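Local structure of 3,6-diketocamphane 1,6 monooxygenase (Pseudomonas putida, 4UWM) at residues V31-D39 against F359-K367; E45-N53 against Y112-G120. The protein catalyses the FMNH2- and O2-dependent Baeyer-Villiger oxidation of a camphor-derived diketone to a lactone, a step by which Pseudomonas putida grows on (-)-camphor. All blocks are in the same frame, centred on the assembly; numbering follows the deposited sequence.

Interaction 1: V31-D39 against F359-K367; sequences VQADSVGID and FQSLELISK
Gln32 lies flat on one face of the Phe359 ring: its CG sits 3.5 Å from the ring centroid, almost over the ring centre, a CH-pi contact, and the amide plane beyond is only 8° from that of the ring. The two side chains run past each other in opposite senses, which carries Gln32 CD to 3.4 Å from Phe359 CD1, at the ring margin. CG of Gln32 is anti to the backbone N, reaching across to the other helix, and the bend at chi2 (-83°) lays the amide along the ring. There Gln32 OE1 meets Leu362 CD1 at 3.5 Å. With an alanine at Phe359 the amide of Gln32 would lose the ring face it lies on and would probably be free to turn.

Further along, Val36 CG1 lies across the Glu363 side chain, 3.9 Å from Glu363 OE2. In the modelled conformers, one of two for each residue, Glu363 OE2 also pairs with Lys367 NZ at 2.7 Å, a salt bridge within 359-367 that meets the oxygen on its anti side. Ser366 OG supplies a hydrogen bond between the segments, donating to Val36 O at 2.6 Å; the C=O...donor angle is 150°, with the hydroxyl somewhat tilted from the carbonyl plane. Deeper, the Ile38 and Leu362 side chains cross at about a right angle, Ile38 CD1 4.1 Å from Leu362 CB, and Leu362 and Ile38 go on to touch Val346 and Thr5 of the barrel strands.

The carbonyl taken by Ser366 belongs to a Schellman motif, in which Gly37 has positive phi, Ile38 N bonds Ala33 O and Gly37 N bonds Asp34 O. The contact thus sets the C-terminal end of helix 19-35 against helix 356-369, as neighbouring outer helices of the TIM barrel of the bacterial luciferase family.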
ATOM      1  N   VAL A  31     -11.437  13.351   0.076  1.00 17.59           N
ATOM      2  CA  VAL A  31     -12.017  14.223  -0.965  1.00 22.42           C
ATOM      3  C   VAL A  31     -12.737  15.448  -0.349  1.00 22.83           C
ATOM      4  O   VAL A  31     -12.490  16.584  -0.758  1.00 23.30           O
ATOM      5  CB  VAL A  31     -12.959  13.446  -1.920  1.00 23.88           C
ATOM      6  CG1 VAL A  31     -13.658  14.380  -2.908  1.00 27.53           C
ATOM      7  CG2 VAL A  31     -12.185  12.381  -2.681  1.00 24.53           C
ATOM      8  N   GLN A  32     -13.577  15.224   0.661  1.00 22.00           N
ATOM      9  CA  GLN A  32     -14.356  16.318   1.252  1.00 23.60           C
ATOM     10  C   GLN A  32     -13.424  17.299   1.969  1.00 28.89           C
ATOM     11  O   GLN A  32     -13.615  18.509   1.863  1.00 25.53           O
ATOM     12  CB  GLN A  32     -15.441  15.781   2.198  1.00 27.52           C
ATOM     13  CG  GLN A  32     -16.449  16.819   2.702  1.00 25.89           C
ATOM     14  CD  GLN A  32     -15.956  17.632   3.899  1.00 29.93           C
ATOM     15  OE1 GLN A  32     -15.072  17.213   4.663  1.00 22.95           O
ATOM     16  NE2 GLN A  32     -16.545  18.803   4.077  1.00 28.46           N
ATOM     17  N   ALA A  33     -12.417  16.781   2.689  1.00 21.62           N
ATOM     18  CA  ALA A  33     -11.482  17.650   3.403  1.00 20.52           C
ATOM     19  C   ALA A  33     -10.708  18.513   2.411  1.00 26.31           C
ATOM     20  O   ALA A  33     -10.541  19.720   2.629  1.00 26.66           O
ATOM     21  CB  ALA A  33     -10.548  16.844   4.308  1.00 20.23           C
ATOM     22  N   ASP A  34     -10.255  17.897   1.312  1.00 22.10           N
ATOM     23  CA  ASP A  34      -9.596  18.623   0.236  1.00 28.70           C
ATOM     24  C   ASP A  34     -10.517  19.742  -0.313  1.00 29.19           C
ATOM     25  O   ASP A  34     -10.052  20.862  -0.493  1.00 30.22           O
ATOM     26  CB  ASP A  34      -9.195  17.650  -0.887  1.00 26.17           C
ATOM     27  CG  ASP A  34      -8.348  18.290  -1.964  1.00 20.18           C
ATOM     28  OD1 ASP A  34      -7.290  18.903  -1.660  1.00 22.81           O
ATOM     29  OD2 ASP A  34      -8.713  18.120  -3.147  1.00 20.82           O
ATOM     30  N   SER A  35     -11.796  19.423  -0.552  1.00 27.28           N
ATOM     31  CA  SER A  35     -12.762  20.376  -1.135  0.75 27.40           C
ATOM     32  C   SER A  35     -13.004  21.624  -0.268  1.00 28.71           C
ATOM     33  O   SER A  35     -13.327  22.682  -0.793  1.00 31.96           O
ATOM     34  CB  SER A  35     -14.095  19.688  -1.433  0.75 23.18           C
ATOM     35  OG  SER A  35     -14.819  19.454  -0.236  0.75 22.73           O
ATOM     36  N   VAL A  36     -12.853  21.507   1.043  1.00 25.78           N
ATOM     37  CA  VAL A  36     -13.103  22.646   1.934  1.00 25.71           C
ATOM     38  C   VAL A  36     -11.806  23.229   2.498  1.00 33.35           C
ATOM     39  O   VAL A  36     -11.835  23.940   3.497  1.00 37.08           O
ATOM     40  CB  VAL A  36     -14.118  22.325   3.065  1.00 29.11           C
ATOM     41  CG1 VAL A  36     -15.436  21.840   2.480  1.00 27.97           C
ATOM     42  CG2 VAL A  36     -13.568  21.296   4.056  1.00 30.30           C
ATOM     43  N   GLY A  37     -10.676  22.896   1.861  1.00 28.07           N
ATOM     44  CA  GLY A  37      -9.380  23.508   2.162  1.00 27.49           C
ATOM     45  C   GLY A  37      -8.699  23.061   3.435  1.00 30.58           C
ATOM     46  O   GLY A  37      -7.870  23.788   3.999  1.00 28.29           O
ATOM     47  N   ILE A  38      -9.039  21.866   3.912  1.00 27.09           N
ATOM     48  CA  ILE A  38      -8.270  21.273   5.002  1.00 25.38           C
ATOM     49  C   ILE A  38      -6.844  20.973   4.482  1.00 22.01           C
ATOM     50  O   ILE A  38      -6.659  20.510   3.362  1.00 25.25           O
ATOM     51  CB  ILE A  38      -9.020  20.085   5.647  1.00 25.78           C
ATOM     52  CG1 ILE A  38     -10.209  20.636   6.461  1.00 24.31           C
ATOM     53  CG2 ILE A  38      -8.099  19.242   6.541  1.00 21.31           C
ATOM     54  CD1 ILE A  38     -11.129  19.580   7.063  1.00 27.73           C
ATOM     55  N   ASP A  39      -5.842  21.325   5.283  1.00 22.99           N
ATOM     56  CA  ASP A  39      -4.446  21.345   4.844  1.00 22.26           C
ATOM     57  C   ASP A  39      -3.802  19.936   4.770  1.00 21.90           C
ATOM     58  O   ASP A  39      -2.998  19.667   3.890  1.00 22.72           O
ATOM     59  CB  ASP A  39      -3.604  22.181   5.813  1.00 24.18           C
ATOM     60  CG  ASP A  39      -2.163  22.311   5.359  1.00 27.82           C
ATOM     61  OD1 ASP A  39      -1.956  22.747   4.215  1.00 33.03           O
ATOM     62  OD2 ASP A  39      -1.236  21.968   6.136  1.00 34.01           O
ATOM     63  N   PHE A 359     -19.596  16.877   7.645  1.00 23.75           N
ATOM     64  CA  PHE A 359     -19.079  17.697   6.552  1.00 25.40           C
ATOM     65  C   PHE A 359     -19.299  19.222   6.725  1.00 31.01           C
ATOM     66  O   PHE A 359     -18.381  20.023   6.472  1.00 27.95           O
ATOM     67  CB  PHE A 359     -19.644  17.196   5.219  1.00 24.79           C
ATOM     68  CG  PHE A 359     -19.088  15.857   4.782  1.00 25.36           C
ATOM     69  CD1 PHE A 359     -17.951  15.303   5.399  1.00 26.70           C
ATOM     70  CD2 PHE A 359     -19.665  15.165   3.716  1.00 24.25           C
ATOM     71  CE1 PHE A 359     -17.428  14.079   4.972  1.00 25.16           C
ATOM     72  CE2 PHE A 359     -19.146  13.946   3.290  1.00 28.85           C
ATOM     73  CZ  PHE A 359     -18.023  13.404   3.920  1.00 24.73           C
ATOM     74  N   GLN A 360     -20.508  19.605   7.165  1.00 35.51           N
ATOM     75  CA  GLN A 360     -20.846  21.007   7.450  0.50 31.49           C
ATOM     76  C   GLN A 360     -19.941  21.549   8.552  1.00 30.25           C
ATOM     77  O   GLN A 360     -19.370  22.638   8.417  1.00 33.73           O
ATOM     78  CB  GLN A 360     -22.320  21.141   7.865  0.50 38.54           C
ATOM     79  CG  GLN A 360     -22.836  22.575   7.948  0.50 43.31           C
ATOM     80  CD  GLN A 360     -22.935  23.237   6.583  0.50 47.98           C
ATOM     81  OE1 GLN A 360     -24.033  23.458   6.067  0.50 51.48           O
ATOM     82  NE2 GLN A 360     -21.787  23.546   5.987  0.50 43.33           N
ATOM     83  N   SER A 361     -19.818  20.781   9.642  1.00 28.60           N
ATOM     84  CA  SER A 361     -18.915  21.099  10.755  1.00 29.70           C
ATOM     85  C   SER A 361     -17.490  21.368  10.264  1.00 30.31           C
ATOM     86  O   SER A 361     -16.889  22.382  10.618  1.00 32.85           O
ATOM     87  CB  SER A 361     -18.915  19.973  11.805  1.00 27.77           C
ATOM     88  OG  SER A 361     -17.971  20.213  12.851  1.00 28.23           O
ATOM     89  N   LEU A 362     -16.953  20.462   9.445  1.00 35.44           N
ATOM     90  CA  LEU A 362     -15.598  20.619   8.915  1.00 27.77           C
ATOM     91  C   LEU A 362     -15.481  21.854   8.028  1.00 30.56           C
ATOM     92  O   LEU A 362     -14.481  22.582   8.120  1.00 29.75           O
ATOM     93  CB  LEU A 362     -15.115  19.350   8.180  1.00 27.02           C
ATOM     94  CG  LEU A 362     -14.889  18.078   9.011  1.00 25.21           C
ATOM     95  CD1 LEU A 362     -14.414  16.976   8.067  1.00 23.63           C
ATOM     96  CD2 LEU A 362     -13.878  18.290  10.137  1.00 25.90           C
ATOM     97  N   GLU A 363     -16.497  22.101   7.189  1.00 30.45           N
ATOM     98  CA  GLU A 363     -16.521  23.341   6.418  0.70 29.78           C
ATOM     99  C   GLU A 363     -16.493  24.583   7.314  1.00 31.00           C
ATOM    100  O   GLU A 363     -15.781  25.539   7.005  1.00 31.42           O
ATOM    101  CB  GLU A 363     -17.711  23.391   5.475  0.70 28.72           C
ATOM    102  CG  GLU A 363     -17.607  24.505   4.460  0.70 30.09           C
ATOM    103  CD  GLU A 363     -18.602  24.355   3.345  0.70 37.75           C
ATOM    104  OE1 GLU A 363     -19.757  23.978   3.629  0.70 49.03           O
ATOM    105  OE2 GLU A 363     -18.224  24.607   2.184  0.70 48.11           O
ATOM    106  N   LEU A 364     -17.232  24.559   8.422  1.00 34.64           N
ATOM    107  CA  LEU A 364     -17.283  25.703   9.332  1.00 37.16           C
ATOM    108  C   LEU A 364     -15.939  25.962  10.013  1.00 41.94           C
ATOM    109  O   LEU A 364     -15.479  27.108  10.079  1.00 33.07           O
ATOM    110  CB  LEU A 364     -18.385  25.527  10.377  1.00 41.44           C
ATOM    111  CG  LEU A 364     -19.821  25.663   9.865  1.00 43.18           C
ATOM    112  CD1 LEU A 364     -20.804  25.370  10.988  1.00 47.89           C
ATOM    113  CD2 LEU A 364     -20.072  27.039   9.256  1.00 42.96           C
ATOM    114  N   ILE A 365     -15.311  24.887  10.492  1.00 32.03           N
ATOM    115  CA  ILE A 365     -14.004  24.957  11.139  1.00 29.00           C
ATOM    116  C   ILE A 365     -12.963  25.523  10.171  1.00 32.98           C
ATOM    117  O   ILE A 365     -12.254  26.481  10.495  1.00 37.53           O
ATOM    118  CB  ILE A 365     -13.569  23.576  11.674  1.00 34.06           C
ATOM    119  CG1 ILE A 365     -14.488  23.130  12.814  1.00 39.21           C
ATOM    120  CG2 ILE A 365     -12.111  23.593  12.130  1.00 32.47           C
ATOM    121  CD1 ILE A 365     -14.592  21.625  12.976  1.00 46.84           C
ATOM    122  N   SER A 366     -12.913  24.960   8.968  1.00 34.57           N
ATOM    123  CA  SER A 366     -11.877  25.285   7.988  1.00 35.60           C
ATOM    124  C   SER A 366     -12.029  26.683   7.373  1.00 39.92           C
ATOM    125  O   SER A 366     -11.026  27.388   7.189  1.00 32.39           O
ATOM    126  CB  SER A 366     -11.855  24.217   6.882  1.00 37.19           C
ATOM    127  OG  SER A 366     -10.938  24.544   5.853  1.00 34.04           O
ATOM    128  N   LYS A 367     -13.276  27.062   7.061  1.00 40.85           N
ATOM    129  CA  LYS A 367     -13.572  28.337   6.396  0.50 41.88           C
ATOM    130  C   LYS A 367     -13.911  29.499   7.342  1.00 43.88           C
ATOM    131  O   LYS A 367     -13.551  30.644   7.068  1.00 45.91           O
ATOM    132  CB  LYS A 367     -14.706  28.161   5.380  0.50 38.72           C
ATOM    133  CG  LYS A 367     -14.306  27.437   4.107  0.50 41.87           C
ATOM    134  CD  LYS A 367     -15.509  27.205   3.209  0.50 37.32           C
ATOM    135  CE  LYS A 367     -15.089  26.625   1.867  0.50 39.83           C
ATOM    136  NZ  LYS A 367     -16.259  26.167   1.068  0.50 38.19           N
TER

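Interaction 2: E45-N53 against Y112-G120; sequences EHASQIWEN and YPQASYMHG
Gln49 lies over one face of the Tyr112 ring, with CG 4.1 Å from the centroid and 17° off the normal, a CH-pi contact displaced toward the rim; the amide plane is 28° from the ring plane, stacked, and Gln49 CD comes within 3.4 Å of Tyr112 CE2. The bend in Gln49 at chi2 (-68°) folds the amide back over the ring. His46 meets the same ring obliquely, its CD2 close to Tyr112 CE1, while Glu52 CB packs over a face of the imidazole.

Polar links tie these groups together. Gln49 NE2 donates to Glu52 OE1 at 3.2 Å, arriving from above the carboxylate plane, which helps fix the amide's rotation; the other carboxylate oxygen, Glu52 OE2, is bound by Tyr284. One water joins His46 NE2 and Tyr112 OH, at 2.9 and 3.0 Å respectively, and so bridges the two segments.

In the family's TIM barrel these are a loop and a short helix that follow parallel strands, 40-43 and 105-108, on the side where FMN binds. His46 and Glu52 pack near the FMN-binding residues Ser44 and His10, and the nearest atoms of the Tyr112 side chain and FMN are about 6 Å apart, so the contact borders the cofactor site.

Apolar packing sets the loop against helix 113-118. In the modelled conformers of Met118 and Gln114, Ser48 CB rests on Met118 CE at 3.8 Å and also meets Gln114 CB, and Ala47 CB touches both Met118 SD and the edge of the His119 ring. That imidazole is held from within its own segment: His119 ND1 bonds Ala115 O at 2.7 Å. The His82 ring, outside both segments, stacks on it. From the second subunit, Pro171 packs on Met118, and Glu172 accepts a hydrogen bond from the modelled Gln114 NE2 through its backbone oxygen.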
ATOM      1  N   GLU A  45      -2.087   3.741  11.974  1.00 12.46           N
ATOM      2  CA  GLU A  45      -1.743   2.356  11.653  1.00 13.10           C
ATOM      3  C   GLU A  45      -1.829   1.459  12.881  1.00 13.39           C
ATOM      4  O   GLU A  45      -1.135   1.702  13.893  1.00 13.83           O
ATOM      5  CB  GLU A  45      -0.316   2.321  11.050  1.00 12.61           C
ATOM      6  CG  GLU A  45       0.257   0.926  10.761  1.00 13.26           C
ATOM      7  CD  GLU A  45       1.652   1.016  10.123  1.00 15.12           C
ATOM      8  OE1 GLU A  45       1.774   1.653   9.062  1.00 17.76           O
ATOM      9  OE2 GLU A  45       2.631   0.486  10.693  1.00 14.69           O
ATOM     10  N   HIS A  46      -2.679   0.431  12.806  1.00 11.84           N
ATOM     11  CA  HIS A  46      -2.823  -0.560  13.878  1.00 13.96           C
ATOM     12  C   HIS A  46      -3.141  -1.902  13.240  1.00 14.42           C
ATOM     13  O   HIS A  46      -3.987  -1.954  12.352  1.00 14.48           O
ATOM     14  CB  HIS A  46      -3.986  -0.224  14.817  1.00 14.19           C
ATOM     15  CG  HIS A  46      -3.921   1.141  15.429  1.00 13.26           C
ATOM     16  ND1 HIS A  46      -4.202   2.297  14.720  1.00 13.11           N
ATOM     17  CD2 HIS A  46      -3.664   1.532  16.705  1.00 15.72           C
ATOM     18  CE1 HIS A  46      -4.095   3.339  15.533  1.00 14.47           C
ATOM     19  NE2 HIS A  46      -3.753   2.900  16.734  1.00 14.57           N
ATOM     20  N   ALA A  47      -2.503  -2.968  13.722  1.00 14.50           N
ATOM     21  CA  ALA A  47      -2.760  -4.337  13.246  1.00 16.53           C
ATOM     22  C   ALA A  47      -3.624  -5.163  14.199  1.00 17.92           C
ATOM     23  O   ALA A  47      -4.144  -6.205  13.799  1.00 17.22           O
ATOM     24  CB  ALA A  47      -1.434  -5.059  12.984  1.00 16.74           C
ATOM     25  N   SER A  48      -3.796  -4.708  15.447  1.00 18.42           N
ATOM     26  CA  SER A  48      -4.506  -5.546  16.456  1.00 15.95           C
ATOM     27  C   SER A  48      -5.803  -4.976  17.035  1.00 19.18           C
ATOM     28  O   SER A  48      -6.450  -5.651  17.850  1.00 18.49           O
ATOM     29  CB  SER A  48      -3.550  -5.879  17.622  1.00 17.23           C
ATOM     30  OG  SER A  48      -3.186  -4.681  18.290  1.00 19.09           O
ATOM     31  N   GLN A  49      -6.192  -3.767  16.616  1.00 16.12           N
ATOM     32  CA  GLN A  49      -7.327  -3.029  17.232  1.00 17.68           C
ATOM     33  C   GLN A  49      -8.628  -3.119  16.442  1.00 20.80           C
ATOM     34  O   GLN A  49      -8.603  -3.321  15.237  1.00 26.33           O
ATOM     35  CB  GLN A  49      -6.959  -1.562  17.426  1.00 18.68           C
ATOM     36  CG  GLN A  49      -5.869  -1.332  18.484  1.00 18.65           C
ATOM     37  CD  GLN A  49      -6.362  -1.659  19.881  1.00 24.56           C
ATOM     38  OE1 GLN A  49      -5.991  -2.674  20.453  1.00 26.15           O
ATOM     39  NE2 GLN A  49      -7.232  -0.804  20.421  1.00 22.01           N
ATOM     40  N   ILE A  50      -9.759  -2.905  17.111  1.00 20.52           N
ATOM     41  CA  ILE A  50     -11.075  -2.986  16.451  1.00 19.70           C
ATOM     42  C   ILE A  50     -11.558  -1.657  15.896  1.00 18.62           C
ATOM     43  O   ILE A  50     -11.885  -1.572  14.717  1.00 19.80           O
ATOM     44  CB  ILE A  50     -12.172  -3.578  17.389  1.00 22.52           C
ATOM     45  CG1 ILE A  50     -11.791  -4.987  17.849  1.00 24.48           C
ATOM     46  CG2 ILE A  50     -13.553  -3.572  16.709  1.00 19.47           C
ATOM     47  CD1 ILE A  50     -11.823  -6.037  16.767  1.00 25.99           C
ATOM     48  N   TRP A  51     -11.650  -0.643  16.754  1.00 16.08           N
ATOM     49  CA  TRP A  51     -12.072   0.681  16.331  1.00 19.96           C
ATOM     50  C   TRP A  51     -11.042   1.310  15.393  1.00 18.33           C
ATOM     51  O   TRP A  51     -11.416   1.930  14.388  1.00 16.63           O
ATOM     52  CB  TRP A  51     -12.293   1.615  17.529  1.00 19.16           C
ATOM     53  CG  TRP A  51     -13.523   1.365  18.377  1.00 19.81           C
ATOM     54  CD1 TRP A  51     -13.652   0.455  19.380  1.00 20.69           C
ATOM     55  CD2 TRP A  51     -14.772   2.091  18.325  1.00 19.22           C
ATOM     56  NE1 TRP A  51     -14.906   0.563  19.960  1.00 19.66           N
ATOM     57  CE2 TRP A  51     -15.611   1.555  19.330  1.00 24.24           C
ATOM     58  CE3 TRP A  51     -15.251   3.142  17.543  1.00 18.51           C
ATOM     59  CZ2 TRP A  51     -16.916   2.024  19.554  1.00 19.58           C
ATOM     60  CZ3 TRP A  51     -16.566   3.615  17.766  1.00 20.72           C
ATOM     61  CH2 TRP A  51     -17.373   3.046  18.756  1.00 20.26           C
ATOM     62  N   GLU A  52      -9.756   1.143  15.724  1.00 15.56           N
ATOM     63  CA  GLU A  52      -8.688   1.731  14.926  1.00 18.97           C
ATOM     64  C   GLU A  52      -8.243   0.638  13.956  1.00 16.34           C
ATOM     65  O   GLU A  52      -7.330  -0.127  14.237  1.00 15.42           O
ATOM     66  CB  GLU A  52      -7.538   2.203  15.824  1.00 16.03           C
ATOM     67  CG  GLU A  52      -7.982   3.086  17.002  1.00 19.45           C
ATOM     68  CD  GLU A  52      -8.325   2.329  18.283  1.00 23.13           C
ATOM     69  OE1 GLU A  52      -8.556   1.108  18.245  1.00 20.01           O
ATOM     70  OE2 GLU A  52      -8.398   2.986  19.359  1.00 20.20           O
ATOM     71  N   ASN A  53      -8.934   0.551  12.826  1.00 14.94           N
ATOM     72  CA  ASN A  53      -8.893  -0.675  12.024  1.00 15.39           C
ATOM     73  C   ASN A  53      -8.198  -0.518  10.665  1.00 15.14           C
ATOM     74  O   ASN A  53      -8.595  -1.158   9.695  1.00 14.31           O
ATOM     75  CB  ASN A  53     -10.324  -1.246  11.867  1.00 15.46           C
ATOM     76  CG  ASN A  53     -11.254  -0.302  11.134  1.00 15.55           C
ATOM     77  OD1 ASN A  53     -10.917   0.850  10.911  1.00 18.26           O
ATOM     78  ND2 ASN A  53     -12.431  -0.800  10.722  1.00 16.80           N
ATOM     79  N   TYR A 112       0.961  -0.853  21.184  1.00 19.33           N
ATOM     80  CA  TYR A 112       0.098  -2.013  21.410  1.00 17.94           C
ATOM     81  C   TYR A 112       0.917  -3.308  21.400  1.00 22.48           C
ATOM     82  O   TYR A 112       1.340  -3.771  20.334  1.00 22.63           O
ATOM     83  CB  TYR A 112      -1.050  -2.053  20.375  1.00 16.92           C
ATOM     84  CG  TYR A 112      -2.002  -0.891  20.565  1.00 20.31           C
ATOM     85  CD1 TYR A 112      -1.768   0.342  19.955  1.00 20.97           C
ATOM     86  CD2 TYR A 112      -3.105  -1.006  21.414  1.00 23.09           C
ATOM     87  CE1 TYR A 112      -2.628   1.409  20.149  1.00 23.32           C
ATOM     88  CE2 TYR A 112      -3.973   0.051  21.613  1.00 23.71           C
ATOM     89  CZ  TYR A 112      -3.730   1.252  20.988  1.00 27.11           C
ATOM     90  OH  TYR A 112      -4.596   2.310  21.195  1.00 28.41           O
ATOM     91  N   PRO A 113       1.150  -3.904  22.580  1.00 22.75           N
ATOM     92  CA  PRO A 113       1.960  -5.131  22.653  0.50 21.95           C
ATOM     93  C   PRO A 113       1.438  -6.316  21.838  1.00 18.88           C
ATOM     94  O   PRO A 113       2.231  -7.150  21.407  1.00 20.11           O
ATOM     95  CB  PRO A 113       1.967  -5.472  24.155  0.50 21.37           C
ATOM     96  CG  PRO A 113       0.907  -4.622  24.769  0.50 21.32           C
ATOM     97  CD  PRO A 113       0.805  -3.396  23.920  0.50 21.89           C
ATOM     98  N   GLN A 114       0.116  -6.426  21.662  1.00 19.27           N
ATOM     99  CA  GLN A 114      -0.453  -7.517  20.863  0.60 19.09           C
ATOM    100  C   GLN A 114       0.068  -7.435  19.422  1.00 20.87           C
ATOM    101  O   GLN A 114       0.374  -8.446  18.800  1.00 20.81           O
ATOM    102  CB  GLN A 114      -1.989  -7.480  20.863  0.60 21.21           C
ATOM    103  CG  GLN A 114      -2.667  -7.743  22.214  0.60 23.43           C
ATOM    104  CD  GLN A 114      -2.571  -9.198  22.643  0.60 21.63           C
ATOM    105  OE1 GLN A 114      -1.500  -9.678  22.984  0.60 24.57           O
ATOM    106  NE2 GLN A 114      -3.701  -9.906  22.626  0.60 24.89           N
ATOM    107  N   ALA A 115       0.165  -6.213  18.900  1.00 21.15           N
ATOM    108  CA  ALA A 115       0.697  -5.991  17.541  1.00 20.29           C
ATOM    109  C   ALA A 115       2.221  -6.160  17.483  1.00 19.84           C
ATOM    110  O   ALA A 115       2.749  -6.733  16.531  1.00 17.53           O
ATOM    111  CB  ALA A 115       0.294  -4.616  17.027  1.00 16.52           C
ATOM    112  N   SER A 116       2.931  -5.640  18.487  1.00 18.57           N
ATOM    113  CA  SER A 116       4.383  -5.877  18.619  1.00 17.36           C
ATOM    114  C   SER A 116       4.733  -7.371  18.565  1.00 19.39           C
ATOM    115  O   SER A 116       5.664  -7.782  17.847  1.00 19.95           O
ATOM    116  CB  SER A 116       4.890  -5.277  19.933  1.00 20.43           C
ATOM    117  OG  SER A 116       4.717  -3.871  19.948  1.00 21.51           O
ATOM    118  N   TYR A 117       3.971  -8.168  19.324  1.00 19.81           N
ATOM    119  CA  TYR A 117       4.102  -9.628  19.377  1.00 18.35           C
ATOM    120  C   TYR A 117       3.962 -10.256  17.964  1.00 19.31           C
ATOM    121  O   TYR A 117       4.755 -11.111  17.588  1.00 17.68           O
ATOM    122  CB  TYR A 117       3.030 -10.211  20.301  1.00 19.72           C
ATOM    123  CG  TYR A 117       3.134 -11.700  20.578  1.00 19.91           C
ATOM    124  CD1 TYR A 117       3.878 -12.188  21.677  1.00 23.78           C
ATOM    125  CD2 TYR A 117       2.474 -12.616  19.774  1.00 21.00           C
ATOM    126  CE1 TYR A 117       3.960 -13.562  21.938  1.00 23.36           C
ATOM    127  CE2 TYR A 117       2.557 -13.991  20.011  1.00 20.82           C
ATOM    128  CZ  TYR A 117       3.294 -14.462  21.104  1.00 27.71           C
ATOM    129  OH  TYR A 117       3.341 -15.840  21.317  1.00 21.60           O
ATOM    130  N   MET A 118       2.947  -9.839  17.212  1.00 19.99           N
ATOM    131  CA  MET A 118       2.726 -10.343  15.841  0.60 17.40           C
ATOM    132  C   MET A 118       3.982 -10.187  14.990  1.00 15.22           C
ATOM    133  O   MET A 118       4.301 -11.056  14.163  1.00 20.17           O
ATOM    134  CB  MET A 118       1.565  -9.617  15.146  0.60 16.85           C
ATOM    135  CG  MET A 118       0.233  -9.679  15.862  0.60 19.06           C
ATOM    136  SD  MET A 118      -1.059  -8.651  15.122  0.60 21.06           S
ATOM    137  CE  MET A 118      -2.480  -9.216  16.046  0.60 22.90           C
ATOM    138  N   HIS A 119       4.682  -9.083  15.192  1.00 16.06           N
ATOM    139  CA  HIS A 119       5.851  -8.754  14.424  1.00 16.27           C
ATOM    140  C   HIS A 119       7.167  -9.226  15.074  1.00 18.62           C
ATOM    141  O   HIS A 119       8.249  -8.780  14.698  1.00 16.89           O
ATOM    142  CB  HIS A 119       5.852  -7.256  14.089  1.00 15.46           C
ATOM    143  CG  HIS A 119       4.634  -6.820  13.313  1.00 16.75           C
ATOM    144  ND1 HIS A 119       3.464  -6.414  13.925  1.00 15.93           N
ATOM    145  CD2 HIS A 119       4.391  -6.777  11.980  1.00 15.53           C
ATOM    146  CE1 HIS A 119       2.568  -6.099  13.005  1.00 18.58           C
ATOM    147  NE2 HIS A 119       3.102  -6.321  11.815  1.00 19.43           N
ATOM    148  N   GLY A 120       7.056 -10.166  16.015  1.00 19.28           N
ATOM    149  CA  GLY A 120       8.235 -10.831  16.568  1.00 18.87           C
ATOM    150  C   GLY A 120       8.889 -10.173  17.757  1.00 23.39           C
ATOM    151  O   GLY A 120      10.000 -10.556  18.123  1.00 25.77           O
TER
HETATM  152  O   HOH W   1      -4.260   4.452  19.097  1.00 46.47           O

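In the fold
From the N terminus the chain runs through strand 4-9 and helix 19-35 to 31-39, the first half of interaction 1, whose partner 359-367 comes only near the C terminus, 320 residues later. That contact closes the barrel's ends, placing the first outer helix beside the last. Strand 40-43 then leads to 45-53, and 112-120 closes interaction 2 after two further strands and two helices. Interaction 2 is therefore nested within the long loop of interaction 1; the two do not cross. Their centres are 31 Å apart, on opposite sides of the chain's centre: one joins outer helices, the other a loop and a short helix near FMN and the second subunit.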